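Long-range contacts in 5-formaminoimidazole-4-carboxamide-1-(beta)-D-ribofuranosyl 5'-monophosphate synthetase (Methanocaldococcus jannaschii, PDB 2R7L), which catalyses the ATP- and formate-dependent formylation of AICAR to FAICAR, a folate-free step of purine nucleotide biosynthesis: residues S214-E219 and A344-M349; I46-R51 and V67-D72; S87-H92 and N106-P111; D17-A22 and E39-V44. All coordinates share one frame; numbering follows the deposited sequence.

Contact 1. Residues S214-E219 and A344-M349; sequences SPLKDE and AREIKM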
loop_
_atom_site.group_PDB
_atom_site.type_symbol
_atom_site.label_atom_id
_atom_site.label_comp_id
_atom_site.label_asym_id
_atom_site.label_seq_id
_atom_site.Cartn_x
_atom_site.Cartn_y
_atom_site.Cartn_z
ATOM N N SER A 214 14.303 16.776 -14.871
ATOM C CA SER A 214 14.601 17.154 -13.507
ATOM C C SER A 214 15.905 17.932 -13.477
ATOM O O SER A 214 16.964 17.357 -13.712
ATOM C CB SER A 214 14.745 15.905 -12.642
ATOM O OG SER A 214 15.285 16.258 -11.384
ATOM N N PRO A 215 15.831 19.236 -13.180
ATOM C CA PRO A 215 17.010 20.092 -13.060
ATOM C C PRO A 215 17.858 19.679 -11.859
ATOM O O PRO A 215 19.080 19.846 -11.877
ATOM C CB PRO A 215 16.426 21.495 -12.829
ATOM C CG PRO A 215 14.966 21.387 -13.054
ATOM C CD PRO A 215 14.578 19.960 -12.917
ATOM N N LEU A 216 17.211 19.136 -10.826
ATOM C CA LEU A 216 17.923 18.654 -9.642
ATOM C C LEU A 216 18.771 17.436 -9.980
ATOM O O LEU A 216 19.902 17.315 -9.516
ATOM C CB LEU A 216 16.957 18.313 -8.509
ATOM C CG LEU A 216 15.844 19.300 -8.159
ATOM C CD1 LEU A 216 15.122 18.838 -6.907
ATOM C CD2 LEU A 216 16.362 20.713 -7.987
ATOM N N LYS A 217 18.227 16.531 -10.786
ATOM C CA LYS A 217 18.954 15.311 -11.147
ATOM C C LYS A 217 19.677 15.417 -12.487
ATOM O O LYS A 217 20.452 14.529 -12.845
ATOM C CB LYS A 217 18.010 14.108 -11.181
ATOM C CG LYS A 217 17.410 13.745 -9.834
ATOM C CD LYS A 217 16.769 12.370 -9.877
ATOM C CE LYS A 217 15.516 12.362 -10.737
ATOM N NZ LYS A 217 14.802 11.051 -10.659
ATOM N N ASP A 218 19.420 16.500 -13.219
ATOM C CA ASP A 218 19.880 16.644 -14.601
ATOM C C ASP A 218 19.550 15.396 -15.409
ATOM O O ASP A 218 20.439 14.715 -15.923
ATOM C CB ASP A 218 21.383 16.932 -14.666
ATOM C CG ASP A 218 21.836 17.315 -16.065
ATOM O OD1 ASP A 218 21.048 17.983 -16.776
ATOM O OD2 ASP A 218 22.969 16.942 -16.451
ATOM N N GLU A 219 18.262 15.096 -15.517
ATOM C CA GLU A 219 17.831 13.859 -16.148
ATOM C C GLU A 219 16.483 14.046 -16.826
ATOM O O GLU A 219 15.598 14.729 -16.299
ATOM C CB GLU A 219 17.736 12.747 -15.101
ATOM C CG GLU A 219 17.606 11.340 -15.667
ATOM C CD GLU A 219 16.930 10.386 -14.692
ATOM O OE1 GLU A 219 16.914 9.165 -14.953
ATOM O OE2 GLU A 219 16.408 10.860 -13.660
ATOM N N ALA A 344 5.029 18.031 -8.179
ATOM C CA ALA A 344 4.985 18.328 -6.741
ATOM C C ALA A 344 6.220 17.830 -6.000
ATOM O O ALA A 344 6.742 18.505 -5.123
ATOM C CB ALA A 344 3.746 17.743 -6.127
ATOM N N ARG A 345 6.685 16.648 -6.374
ATOM C CA ARG A 345 7.849 16.061 -5.760
ATOM C C ARG A 345 9.103 16.887 -6.029
ATOM O O ARG A 345 9.913 17.098 -5.129
ATOM C CB ARG A 345 8.034 14.633 -6.266
ATOM C CG ARG A 345 9.356 14.020 -5.883
ATOM C CD ARG A 345 9.283 12.525 -6.042
ATOM N NE ARG A 345 8.065 12.017 -5.422
ATOM C CZ ARG A 345 7.533 10.826 -5.670
ATOM N NH1 ARG A 345 8.108 10.009 -6.542
ATOM N NH2 ARG A 345 6.417 10.461 -5.054
ATOM N N GLU A 346 9.265 17.346 -7.268
ATOM C CA GLU A 346 10.408 18.176 -7.622
ATOM C C GLU A 346 10.352 19.445 -6.786
ATOM O O GLU A 346 11.369 19.924 -6.309
ATOM C CB GLU A 346 10.430 18.504 -9.123
ATOM C CG GLU A 346 11.818 18.911 -9.682
ATOM C CD GLU A 346 12.756 17.728 -9.863
ATOM O OE1 GLU A 346 12.395 16.599 -9.453
ATOM O OE2 GLU A 346 13.862 17.918 -10.422
ATOM N N ILE A 347 9.155 19.978 -6.594
ATOM C CA ILE A 347 8.997 21.147 -5.744
ATOM C C ILE A 347 9.394 20.810 -4.300
ATOM O O ILE A 347 10.184 21.531 -3.687
ATOM C CB ILE A 347 7.577 21.731 -5.827
ATOM C CG1 ILE A 347 7.303 22.236 -7.258
ATOM C CG2 ILE A 347 7.417 22.872 -4.838
ATOM C CD1 ILE A 347 5.891 22.792 -7.487
ATOM N N LYS A 348 8.869 19.697 -3.781
ATOM C CA LYS A 348 9.211 19.211 -2.446
ATOM C C LYS A 348 10.724 19.116 -2.278
ATOM O O LYS A 348 11.301 19.780 -1.423
ATOM C CB LYS A 348 8.559 17.847 -2.197
ATOM C CG LYS A 348 8.528 17.402 -0.743
ATOM C CD LYS A 348 8.026 15.974 -0.642
ATOM C CE LYS A 348 7.466 15.679 0.727
ATOM N NZ LYS A 348 6.663 14.424 0.740
ATOM N N MET A 349 11.360 18.305 -3.113
ATOM C CA MET A 349 12.805 18.122 -3.079
ATOM C C MET A 349 13.615 19.409 -3.212
ATOM O O MET A 349 14.680 19.543 -2.598
ATOM C CB MET A 349 13.239 17.156 -4.172
ATOM C CG MET A 349 13.229 15.710 -3.746
ATOM S SD MET A 349 13.947 14.662 -5.022
ATOM C CE MET A 349 15.611 15.327 -5.148
#

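Contact 2. Residues I46-R51 and V67-D72; sequences ITMKGR and VDNFSD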
loop_
_atom_site.group_PDB
_atom_site.type_symbol
_atom_site.label_atom_id
_atom_site.label_comp_id
_atom_site.label_asym_id
_atom_site.label_seq_id
_atom_site.Cartn_x
_atom_site.Cartn_y
_atom_site.Cartn_z
ATOM N N ILE A 46 -7.739 28.089 -8.448
ATOM C CA ILE A 46 -8.528 29.187 -8.999
ATOM C C ILE A 46 -9.706 28.623 -9.788
ATOM O O ILE A 46 -9.523 27.822 -10.710
ATOM C CB ILE A 46 -7.693 30.099 -9.898
ATOM C CG1 ILE A 46 -6.415 30.516 -9.180
ATOM C CG2 ILE A 46 -8.505 31.320 -10.303
ATOM C CD1 ILE A 46 -5.516 31.402 -10.007
ATOM N N THR A 47 -10.915 29.029 -9.416
ATOM C CA THR A 47 -12.118 28.495 -10.034
ATOM C C THR A 47 -13.194 29.585 -10.191
ATOM O O THR A 47 -12.925 30.764 -9.968
ATOM C CB THR A 47 -12.653 27.302 -9.228
ATOM O OG1 THR A 47 -13.742 26.694 -9.925
ATOM C CG2 THR A 47 -13.119 27.751 -7.840
ATOM N N MET A 48 -14.400 29.191 -10.593
ATOM C CA MET A 48 -15.497 30.135 -10.769
ATOM C C MET A 48 -16.823 29.404 -10.685
ATOM O O MET A 48 -16.868 28.179 -10.801
ATOM C CB MET A 48 -15.383 30.911 -12.100
ATOM C CG MET A 48 -15.306 30.052 -13.369
ATOM S SD MET A 48 -15.405 30.997 -14.921
ATOM C CE MET A 48 -17.178 31.240 -15.019
ATOM N N LYS A 49 -17.899 30.149 -10.459
ATOM C CA LYS A 49 -19.218 29.545 -10.371
ATOM C C LYS A 49 -19.529 28.851 -11.690
ATOM O O LYS A 49 -19.240 29.384 -12.761
ATOM C CB LYS A 49 -20.284 30.598 -10.052
ATOM C CG LYS A 49 -20.112 31.284 -8.702
ATOM C CD LYS A 49 -21.348 32.097 -8.339
ATOM C CE LYS A 49 -21.172 32.816 -7.007
ATOM N NZ LYS A 49 -22.378 33.614 -6.623
ATOM N N GLY A 50 -20.109 27.660 -11.605
ATOM C CA GLY A 50 -20.419 26.873 -12.789
ATOM C C GLY A 50 -19.341 25.880 -13.198
ATOM O O GLY A 50 -19.631 24.906 -13.895
ATOM N N ARG A 51 -18.102 26.122 -12.769
ATOM C CA ARG A 51 -16.971 25.267 -13.142
ATOM C C ARG A 51 -16.170 24.704 -11.953
ATOM O O ARG A 51 -15.032 24.253 -12.121
ATOM C CB ARG A 51 -16.033 26.028 -14.080
ATOM C CG ARG A 51 -16.677 26.429 -15.409
ATOM C CD ARG A 51 -15.658 27.016 -16.369
ATOM N NE ARG A 51 -14.678 26.029 -16.825
ATOM C CZ ARG A 51 -13.778 26.256 -17.780
ATOM N NH1 ARG A 51 -13.740 27.438 -18.387
ATOM N NH2 ARG A 51 -12.921 25.307 -18.134
ATOM N N VAL A 67 -12.995 33.553 -9.107
ATOM C CA VAL A 67 -12.944 34.735 -9.965
ATOM C C VAL A 67 -14.250 34.858 -10.745
ATOM O O VAL A 67 -14.976 33.878 -10.905
ATOM C CB VAL A 67 -11.756 34.697 -10.951
ATOM C CG1 VAL A 67 -10.452 34.898 -10.218
ATOM C CG2 VAL A 67 -11.745 33.390 -11.749
ATOM N N ASP A 68 -14.559 36.064 -11.215
ATOM C CA ASP A 68 -15.784 36.286 -11.980
ATOM C C ASP A 68 -15.725 35.553 -13.316
ATOM O O ASP A 68 -16.697 34.927 -13.742
ATOM C CB ASP A 68 -16.019 37.783 -12.197
ATOM C CG ASP A 68 -16.625 38.457 -10.978
ATOM O OD1 ASP A 68 -16.204 39.590 -10.657
ATOM O OD2 ASP A 68 -17.517 37.852 -10.340
ATOM N N ASN A 69 -14.566 35.642 -13.959
ATOM C CA ASN A 69 -14.269 34.938 -15.197
ATOM C C ASN A 69 -12.790 34.606 -15.160
ATOM O O ASN A 69 -12.005 35.366 -14.586
ATOM C CB ASN A 69 -14.562 35.829 -16.411
ATOM C CG ASN A 69 -16.045 36.109 -16.591
ATOM O OD1 ASN A 69 -16.809 35.236 -17.011
ATOM N ND2 ASN A 69 -16.460 37.335 -16.278
ATOM N N PHE A 70 -12.398 33.489 -15.771
ATOM C CA PHE A 70 -11.006 33.047 -15.693
ATOM C C PHE A 70 -10.047 34.097 -16.232
ATOM O O PHE A 70 -8.838 34.021 -16.011
ATOM C CB PHE A 70 -10.782 31.714 -16.417
ATOM C CG PHE A 70 -11.295 30.511 -15.669
ATOM C CD1 PHE A 70 -11.363 29.274 -16.291
ATOM C CD2 PHE A 70 -11.728 30.617 -14.355
ATOM C CE1 PHE A 70 -11.835 28.162 -15.612
ATOM C CE2 PHE A 70 -12.202 29.505 -13.672
ATOM C CZ PHE A 70 -12.258 28.279 -14.302
ATOM N N SER A 71 -10.584 35.079 -16.945
ATOM C CA SER A 71 -9.747 36.136 -17.488
ATOM C C SER A 71 -9.173 37.006 -16.368
ATOM O O SER A 71 -8.126 37.632 -16.534
ATOM C CB SER A 71 -10.538 36.984 -18.482
ATOM O OG SER A 71 -9.666 37.558 -19.438
ATOM N N ASP A 72 -9.852 37.015 -15.223
ATOM C CA ASP A 72 -9.461 37.850 -14.086
ATOM C C ASP A 72 -8.168 37.410 -13.401
ATOM O O ASP A 72 -7.581 38.173 -12.635
ATOM C CB ASP A 72 -10.589 37.910 -13.057
ATOM C CG ASP A 72 -11.840 38.547 -13.611
ATOM O OD1 ASP A 72 -11.722 39.401 -14.513
ATOM O OD2 ASP A 72 -12.945 38.198 -13.146
#

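Contact 3. Residues S87-H92 and N106-P111; sequences SIVVPH and NSFLVP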
loop_
_atom_site.group_PDB
_atom_site.type_symbol
_atom_site.label_atom_id
_atom_site.label_comp_id
_atom_site.label_asym_id
_atom_site.label_seq_id
_atom_site.Cartn_x
_atom_site.Cartn_y
_atom_site.Cartn_z
ATOM N N SER A 87 1.915 30.541 -2.556
ATOM C CA SER A 87 1.721 29.624 -3.680
ATOM C C SER A 87 2.815 29.686 -4.733
ATOM O O SER A 87 3.194 30.770 -5.191
ATOM C CB SER A 87 0.386 29.905 -4.359
ATOM O OG SER A 87 -0.695 29.860 -3.443
ATOM N N ILE A 88 3.325 28.515 -5.104
ATOM C CA ILE A 88 4.050 28.345 -6.357
ATOM C C ILE A 88 3.028 27.871 -7.387
ATOM O O ILE A 88 2.398 26.822 -7.208
ATOM C CB ILE A 88 5.154 27.296 -6.245
ATOM C CG1 ILE A 88 6.196 27.714 -5.201
ATOM C CG2 ILE A 88 5.808 27.042 -7.611
ATOM C CD1 ILE A 88 7.299 26.687 -5.002
ATOM N N VAL A 89 2.850 28.650 -8.453
ATOM C CA VAL A 89 1.880 28.316 -9.497
ATOM C C VAL A 89 2.435 27.301 -10.491
ATOM O O VAL A 89 3.559 27.447 -10.982
ATOM C CB VAL A 89 1.411 29.566 -10.265
ATOM C CG1 VAL A 89 0.590 29.169 -11.494
ATOM C CG2 VAL A 89 0.603 30.473 -9.349
ATOM N N VAL A 90 1.649 26.267 -10.773
ATOM C CA VAL A 90 1.999 25.309 -11.825
ATOM C C VAL A 90 1.226 25.677 -13.097
ATOM O O VAL A 90 -0.006 25.626 -13.126
ATOM C CB VAL A 90 1.716 23.847 -11.402
ATOM C CG1 VAL A 90 1.968 22.883 -12.558
ATOM C CG2 VAL A 90 2.586 23.471 -10.201
ATOM N N PRO A 91 1.954 26.085 -14.141
ATOM C CA PRO A 91 1.307 26.575 -15.348
ATOM C C PRO A 91 0.823 25.443 -16.249
ATOM O O PRO A 91 1.411 24.353 -16.269
ATOM C CB PRO A 91 2.426 27.351 -16.039
ATOM C CG PRO A 91 3.658 26.614 -15.659
ATOM C CD PRO A 91 3.425 26.114 -14.252
ATOM N N HIS A 92 -0.249 25.709 -16.981
ATOM C CA HIS A 92 -0.751 24.781 -17.977
ATOM C C HIS A 92 -1.527 25.496 -19.093
ATOM O O HIS A 92 -1.778 26.704 -19.020
ATOM C CB HIS A 92 -1.608 23.699 -17.319
ATOM C CG HIS A 92 -2.795 24.224 -16.577
ATOM N ND1 HIS A 92 -3.740 25.035 -17.162
ATOM C CD2 HIS A 92 -3.214 24.016 -15.306
ATOM C CE1 HIS A 92 -4.684 25.318 -16.283
ATOM N NE2 HIS A 92 -4.386 24.714 -15.146
ATOM N N ASN A 106 5.400 39.034 -18.320
ATOM C CA ASN A 106 5.827 40.280 -17.672
ATOM C C ASN A 106 4.791 41.038 -16.823
ATOM O O ASN A 106 5.016 42.184 -16.443
ATOM C CB ASN A 106 6.480 41.224 -18.694
ATOM C CG ASN A 106 5.787 41.203 -20.048
ATOM O OD1 ASN A 106 4.581 41.439 -20.151
ATOM N ND2 ASN A 106 6.558 40.935 -21.099
ATOM N N SER A 107 3.671 40.398 -16.507
ATOM C CA SER A 107 2.650 41.032 -15.677
ATOM C C SER A 107 2.201 40.132 -14.516
ATOM O O SER A 107 1.520 40.590 -13.597
ATOM C CB SER A 107 1.454 41.438 -16.541
ATOM O OG SER A 107 0.309 41.733 -15.759
ATOM N N PHE A 108 2.588 38.858 -14.556
ATOM C CA PHE A 108 2.149 37.886 -13.545
ATOM C C PHE A 108 3.223 37.660 -12.483
ATOM O O PHE A 108 4.079 36.791 -12.631
ATOM C CB PHE A 108 1.754 36.554 -14.199
ATOM C CG PHE A 108 0.918 35.675 -13.317
ATOM C CD1 PHE A 108 1.439 34.512 -12.777
ATOM C CD2 PHE A 108 -0.385 36.021 -13.018
ATOM C CE1 PHE A 108 0.668 33.704 -11.958
ATOM C CE2 PHE A 108 -1.159 35.216 -12.197
ATOM C CZ PHE A 108 -0.631 34.059 -11.671
ATOM N N LEU A 109 3.171 38.450 -11.414
ATOM C CA LEU A 109 4.205 38.414 -10.382
ATOM C C LEU A 109 3.918 37.372 -9.300
ATOM O O LEU A 109 3.588 37.713 -8.163
ATOM C CB LEU A 109 4.384 39.801 -9.758
ATOM C CG LEU A 109 4.928 40.894 -10.680
ATOM C CD1 LEU A 109 4.832 42.256 -10.007
ATOM C CD2 LEU A 109 6.361 40.587 -11.088
ATOM N N VAL A 110 4.038 36.102 -9.671
ATOM C CA VAL A 110 3.865 34.990 -8.744
ATOM C C VAL A 110 4.849 33.911 -9.151
ATOM O O VAL A 110 4.983 33.622 -10.335
ATOM C CB VAL A 110 2.437 34.420 -8.794
ATOM C CG1 VAL A 110 2.192 33.464 -7.621
ATOM C CG2 VAL A 110 1.418 35.540 -8.779
ATOM N N PRO A 111 5.573 33.334 -8.176
ATOM C CA PRO A 111 6.511 32.266 -8.499
ATOM C C PRO A 111 5.817 31.182 -9.317
ATOM O O PRO A 111 4.648 30.881 -9.079
ATOM C CB PRO A 111 6.917 31.737 -7.124
ATOM C CG PRO A 111 6.770 32.910 -6.226
ATOM C CD PRO A 111 5.571 33.649 -6.737
#

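Contact 4. Residues D17-A22 and E39-V44; sequences DEITIA and EGFSTV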
loop_
_atom_site.group_PDB
_atom_site.type_symbol
_atom_site.label_atom_id
_atom_site.label_comp_id
_atom_site.label_asym_id
_atom_site.label_seq_id
_atom_site.Cartn_x
_atom_site.Cartn_y
_atom_site.Cartn_z
ATOM N N ASP A 17 7.644 27.628 5.401
ATOM C CA ASP A 17 7.103 26.479 6.130
ATOM C C ASP A 17 5.687 26.192 5.651
ATOM O O ASP A 17 5.075 25.195 6.043
ATOM C CB ASP A 17 7.069 26.745 7.646
ATOM C CG ASP A 17 8.447 26.935 8.247
ATOM O OD1 ASP A 17 9.370 26.167 7.905
ATOM O OD2 ASP A 17 8.601 27.855 9.079
ATOM N N GLU A 18 5.165 27.082 4.813
ATOM C CA GLU A 18 3.783 26.987 4.364
ATOM C C GLU A 18 3.633 27.149 2.852
ATOM O O GLU A 18 2.653 27.731 2.379
ATOM C CB GLU A 18 2.932 28.021 5.092
ATOM C CG GLU A 18 3.082 27.951 6.601
ATOM C CD GLU A 18 2.176 28.918 7.320
ATOM O OE1 GLU A 18 1.427 29.650 6.639
ATOM O OE2 GLU A 18 2.214 28.943 8.568
ATOM N N ILE A 19 4.600 26.630 2.101
ATOM C CA ILE A 19 4.545 26.701 0.643
ATOM C C ILE A 19 3.388 25.846 0.131
ATOM O O ILE A 19 3.296 24.651 0.438
ATOM C CB ILE A 19 5.863 26.241 -0.009
ATOM C CG1 ILE A 19 7.026 27.133 0.431
ATOM C CG2 ILE A 19 5.743 26.227 -1.530
ATOM C CD1 ILE A 19 6.819 28.598 0.154
ATOM N N THR A 20 2.490 26.473 -0.620
ATOM C CA THR A 20 1.384 25.755 -1.234
ATOM C C THR A 20 1.597 25.650 -2.743
ATOM O O THR A 20 2.467 26.318 -3.313
ATOM C CB THR A 20 0.039 26.440 -0.974
ATOM O OG1 THR A 20 -0.008 27.681 -1.687
ATOM C CG2 THR A 20 -0.166 26.693 0.514
ATOM N N ILE A 21 0.807 24.799 -3.383
ATOM C CA ILE A 21 0.857 24.666 -4.833
ATOM C C ILE A 21 -0.464 25.127 -5.396
ATOM O O ILE A 21 -1.526 24.677 -4.957
ATOM C CB ILE A 21 1.165 23.221 -5.269
ATOM C CG1 ILE A 21 2.633 22.904 -4.978
ATOM C CG2 ILE A 21 0.848 23.026 -6.761
ATOM C CD1 ILE A 21 3.020 21.467 -5.222
ATOM N N ALA A 22 -0.402 26.060 -6.342
ATOM C CA ALA A 22 -1.611 26.589 -6.954
ATOM C C ALA A 22 -1.635 26.400 -8.479
ATOM O O ALA A 22 -0.592 26.279 -9.133
ATOM C CB ALA A 22 -1.789 28.058 -6.595
ATOM N N GLU A 39 1.871 14.639 -2.040
ATOM C CA GLU A 39 3.243 14.953 -1.612
ATOM C C GLU A 39 3.286 15.795 -0.328
ATOM O O GLU A 39 4.357 16.124 0.172
ATOM C CB GLU A 39 4.019 15.649 -2.734
ATOM C CG GLU A 39 4.341 14.726 -3.916
ATOM C CD GLU A 39 5.324 13.631 -3.549
ATOM O OE1 GLU A 39 6.427 13.963 -3.060
ATOM O OE2 GLU A 39 5.000 12.439 -3.750
ATOM N N GLY A 40 2.117 16.148 0.197
ATOM C CA GLY A 40 2.041 16.809 1.495
ATOM C C GLY A 40 1.728 18.286 1.444
ATOM O O GLY A 40 1.650 18.941 2.480
ATOM N N PHE A 41 1.537 18.816 0.239
ATOM C CA PHE A 41 1.227 20.226 0.079
ATOM C C PHE A 41 -0.235 20.499 0.347
ATOM O O PHE A 41 -1.085 19.635 0.147
ATOM C CB PHE A 41 1.553 20.699 -1.339
ATOM C CG PHE A 41 3.009 20.717 -1.652
ATOM C CD1 PHE A 41 3.769 21.846 -1.407
ATOM C CD2 PHE A 41 3.618 19.609 -2.211
ATOM C CE1 PHE A 41 5.123 21.865 -1.711
ATOM C CE2 PHE A 41 4.961 19.617 -2.512
ATOM C CZ PHE A 41 5.717 20.746 -2.260
ATOM N N SER A 42 -0.518 21.705 0.827
ATOM C CA SER A 42 -1.863 22.233 0.771
ATOM C C SER A 42 -2.000 22.906 -0.605
ATOM O O SER A 42 -1.038 23.470 -1.118
ATOM C CB SER A 42 -2.101 23.234 1.899
ATOM O OG SER A 42 -3.478 23.557 1.996
ATOM N N THR A 43 -3.183 22.824 -1.206
ATOM C CA THR A 43 -3.358 23.241 -2.596
ATOM C C THR A 43 -4.365 24.369 -2.771
ATOM O O THR A 43 -5.384 24.419 -2.080
ATOM C CB THR A 43 -3.858 22.081 -3.459
ATOM O OG1 THR A 43 -5.052 21.549 -2.873
ATOM C CG2 THR A 43 -2.808 20.987 -3.569
ATOM N N VAL A 44 -4.086 25.247 -3.733
ATOM C CA VAL A 44 -4.992 26.343 -4.083
ATOM C C VAL A 44 -5.490 26.196 -5.525
ATOM O O VAL A 44 -4.703 26.020 -6.452
ATOM C CB VAL A 44 -4.293 27.711 -3.928
ATOM C CG1 VAL A 44 -5.258 28.842 -4.247
ATOM C CG2 VAL A 44 -3.722 27.860 -2.517
HETATM O O HOH W 1 1.566 23.313 1.948
#

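Contact 1. Residues S214-E219 and A344-M349
The contact belongs to a beta hairpin: in the turn joining strands 205-214 and 219-230, Ser214, Pro215 and Leu216 meet Glu346 and Met349 of helix 339-353. Two features define the turn. Asp218 and Glu219 both face Ser214, a G1 beta bulge, and Ser214 OG accepts the backbone N-H of Lys217 at 3.0 Å, an ST motif. The same hydroxyl donates to Glu346, but the modelled 2.4 Å between Ser214 OG and Glu346 OE2 is very short and its exact length is doubtful. Glu346 reaches the turn with CG opposite its backbone N (chi1 -158°) and a bend at chi2 (76°). Its OE1 forms a salt bridge with Arg342 of the same helix, so the two carboxylate oxygens have separate partners, which should limit rotation of the group. Leu216 approaches from the opposite direction, with its CG 3.3 Å from Glu346 OE2; Pro215 CD lies at the same distance from that oxygen, so carbon flanks the polar bond. Farther out, Leu216 CD1 touches Met349 CB at 3.7 Å, and Leu353 of a neighbouring subunit packs on both residues. Cut back to alanine, Leu216 would probably open a gap beside Met349 and that neighbouring leucine and uncover one flank of the carboxylate. The arrangement is that of a bulged hairpin with an ST motif, docked here through its turn onto a helix side chain.

Contact 2. Residues I46-R51 and V67-D72
The ring of Phe70 is the centre of this contact, with Met48 over one face, Arg51 set obliquely against it and the backbone of Thr47 at its edge. Met48 SD lies 4.0 Å from the centroid of the Phe70 ring and 22° off the ring normal, displaced toward the rim, a Met-aromatic contact. The two side chains cross at about a right angle; Met48 places its CG between its own backbone N and carbonyl carbon (chi1 56°), which directs the chain over the ring. Arg51 turns its guanidinium so that Phe70 CE1 sits beneath the centre of one face, 3.4 Å from Arg51 NH1, yet the two planes are 41° apart, so they do not stack flat. In the ring plane, Thr47 C comes within 3.6 Å of Phe70 CE2. A type II turn from Met48 to Arg51, closed by Arg51 N to Met48 O at 3.1 Å, brings both side chains to the ring. Alongside, Val67 N donates to Thr47 O at 2.9 Å, and Ile46 CG2 meets Val67 CG1 at 4.1 Å. A serine replacing Phe70 would probably leave the Met48 sulfur without its aromatic partner and the Arg51 guanidinium freer to turn. Arg51 NH1 is hydrogen-bonded to Tyr98 of helix 93-99, whose ring also meets Phe70 edge-to-face, and the Arg51 side chain comes to about 5 Å from bound AICAR. The contact joins the chain of strand 43-47 to the segment that follows strand 63-66, with Leu24 of strand 20-24 packed on Ile46 and Phe70.

Contact 3. Residues S87-H92 and N106-P111
Val89 and Pro111 join the backbones of strand 87-89 and the irregular segment 106-111 through one hydrogen bond, Val89 N to Pro111 O, 2.9 Å long with an N-H...O angle of 166°. The nearest alpha carbons are those of Ile88 and Pro111, 5.1 Å apart. Further back, an inverse gamma turn centred on Leu109 bends the chain so that Phe108 and Val110 both direct their side chains to the strand. Strand 87-89 is an edge strand of the four parallel strands counted within this chain in the Rossmann-like sheet: Ile88 bonds to Thr20 and Ala22 of strand 20-24, while Val89 bonds to Pro111 and to the backbone of Phe113. Among the side chains, the CG2 branch of Val89, set beside its own backbone N, meets Val110 CG1 at 3.8 Å, the two valines crossing at about a right angle. The same Val89 CG2 lies at the edge of the Phe108 ring, 4.2 Å from CE1. Val110 CG2 instead sits over a face of that ring, 3.7 Å above its plane, and Phe95 meets Phe108 edge-to-face. Val110 CG1 also rests 3.8 Å from Ser87 O, which accepts a hydrogen bond from Tyr14.

Contact 4. Residues D17-A22 and E39-V44
Backbone hydrogen bonds pair Ile21 with Ser42 and Val44 in parallel register. Ile21 N donates to Ser42 O at 3.2 Å, and Val44 N to Ile21 O at 2.9 Å. CA-H...O contacts run from Thr43 CA to Ile21 O and from Ala22 CA to Val44 O. Near Phe41 a water takes over, donating to Ile19 O at 2.7 Å and accepting from Ser42 N at 2.9 Å. Apolar contacts lie on both faces of the sheet. With CG1 beside the backbone N (chi1 -73°) and chi2 extended, Ile21 CD1 lies over the face of the Phe41 ring, 3.6 Å from its centroid and 12° off the normal, a CH-pi contact. On the face shared by Ala22 and Val44, Ala22 CB and Val44 CB are 3.7 Å apart. The polar Ile19 O meets the edge of the Phe41 ring near its plane, 3.4 Å from CD1. Hydroxyls look outside the pair: Thr20 OG1 to Ser87, Thr43 OG1 to Val60, and Ser42 OG to Asp62 and to Ser42 of another subunit. Backbone bonds thus set the register of this beta-alpha-beta unit's two strands, while hydroxyls tie it to nearby segments of its own chain and, through Ser42, to another subunit.

In the fold
From the N terminus, contact 4 comes first and closes the loop through helix 29-38. Contact 2 follows on the same strand 43-47, closing the excursion through helix 53-57 and strand 63-66; contact 3 then closes the helical stretch 93-106. Contact 1 spans the 124 residues from 220 to 343. The four run in series, so none nests in or crosses another. Contacts 2, 3 and 4 share the parallel sheet, where strands 20-24 and 87-89 are neighbours. Contact 1 brings the C-terminal helix 339-353 to that sheet's region: Arg345 forms a salt bridge with Glu39, and Ile347 packs on Ile88, tying the hairpin of the five-stranded antiparallel sheet to the N-terminal part.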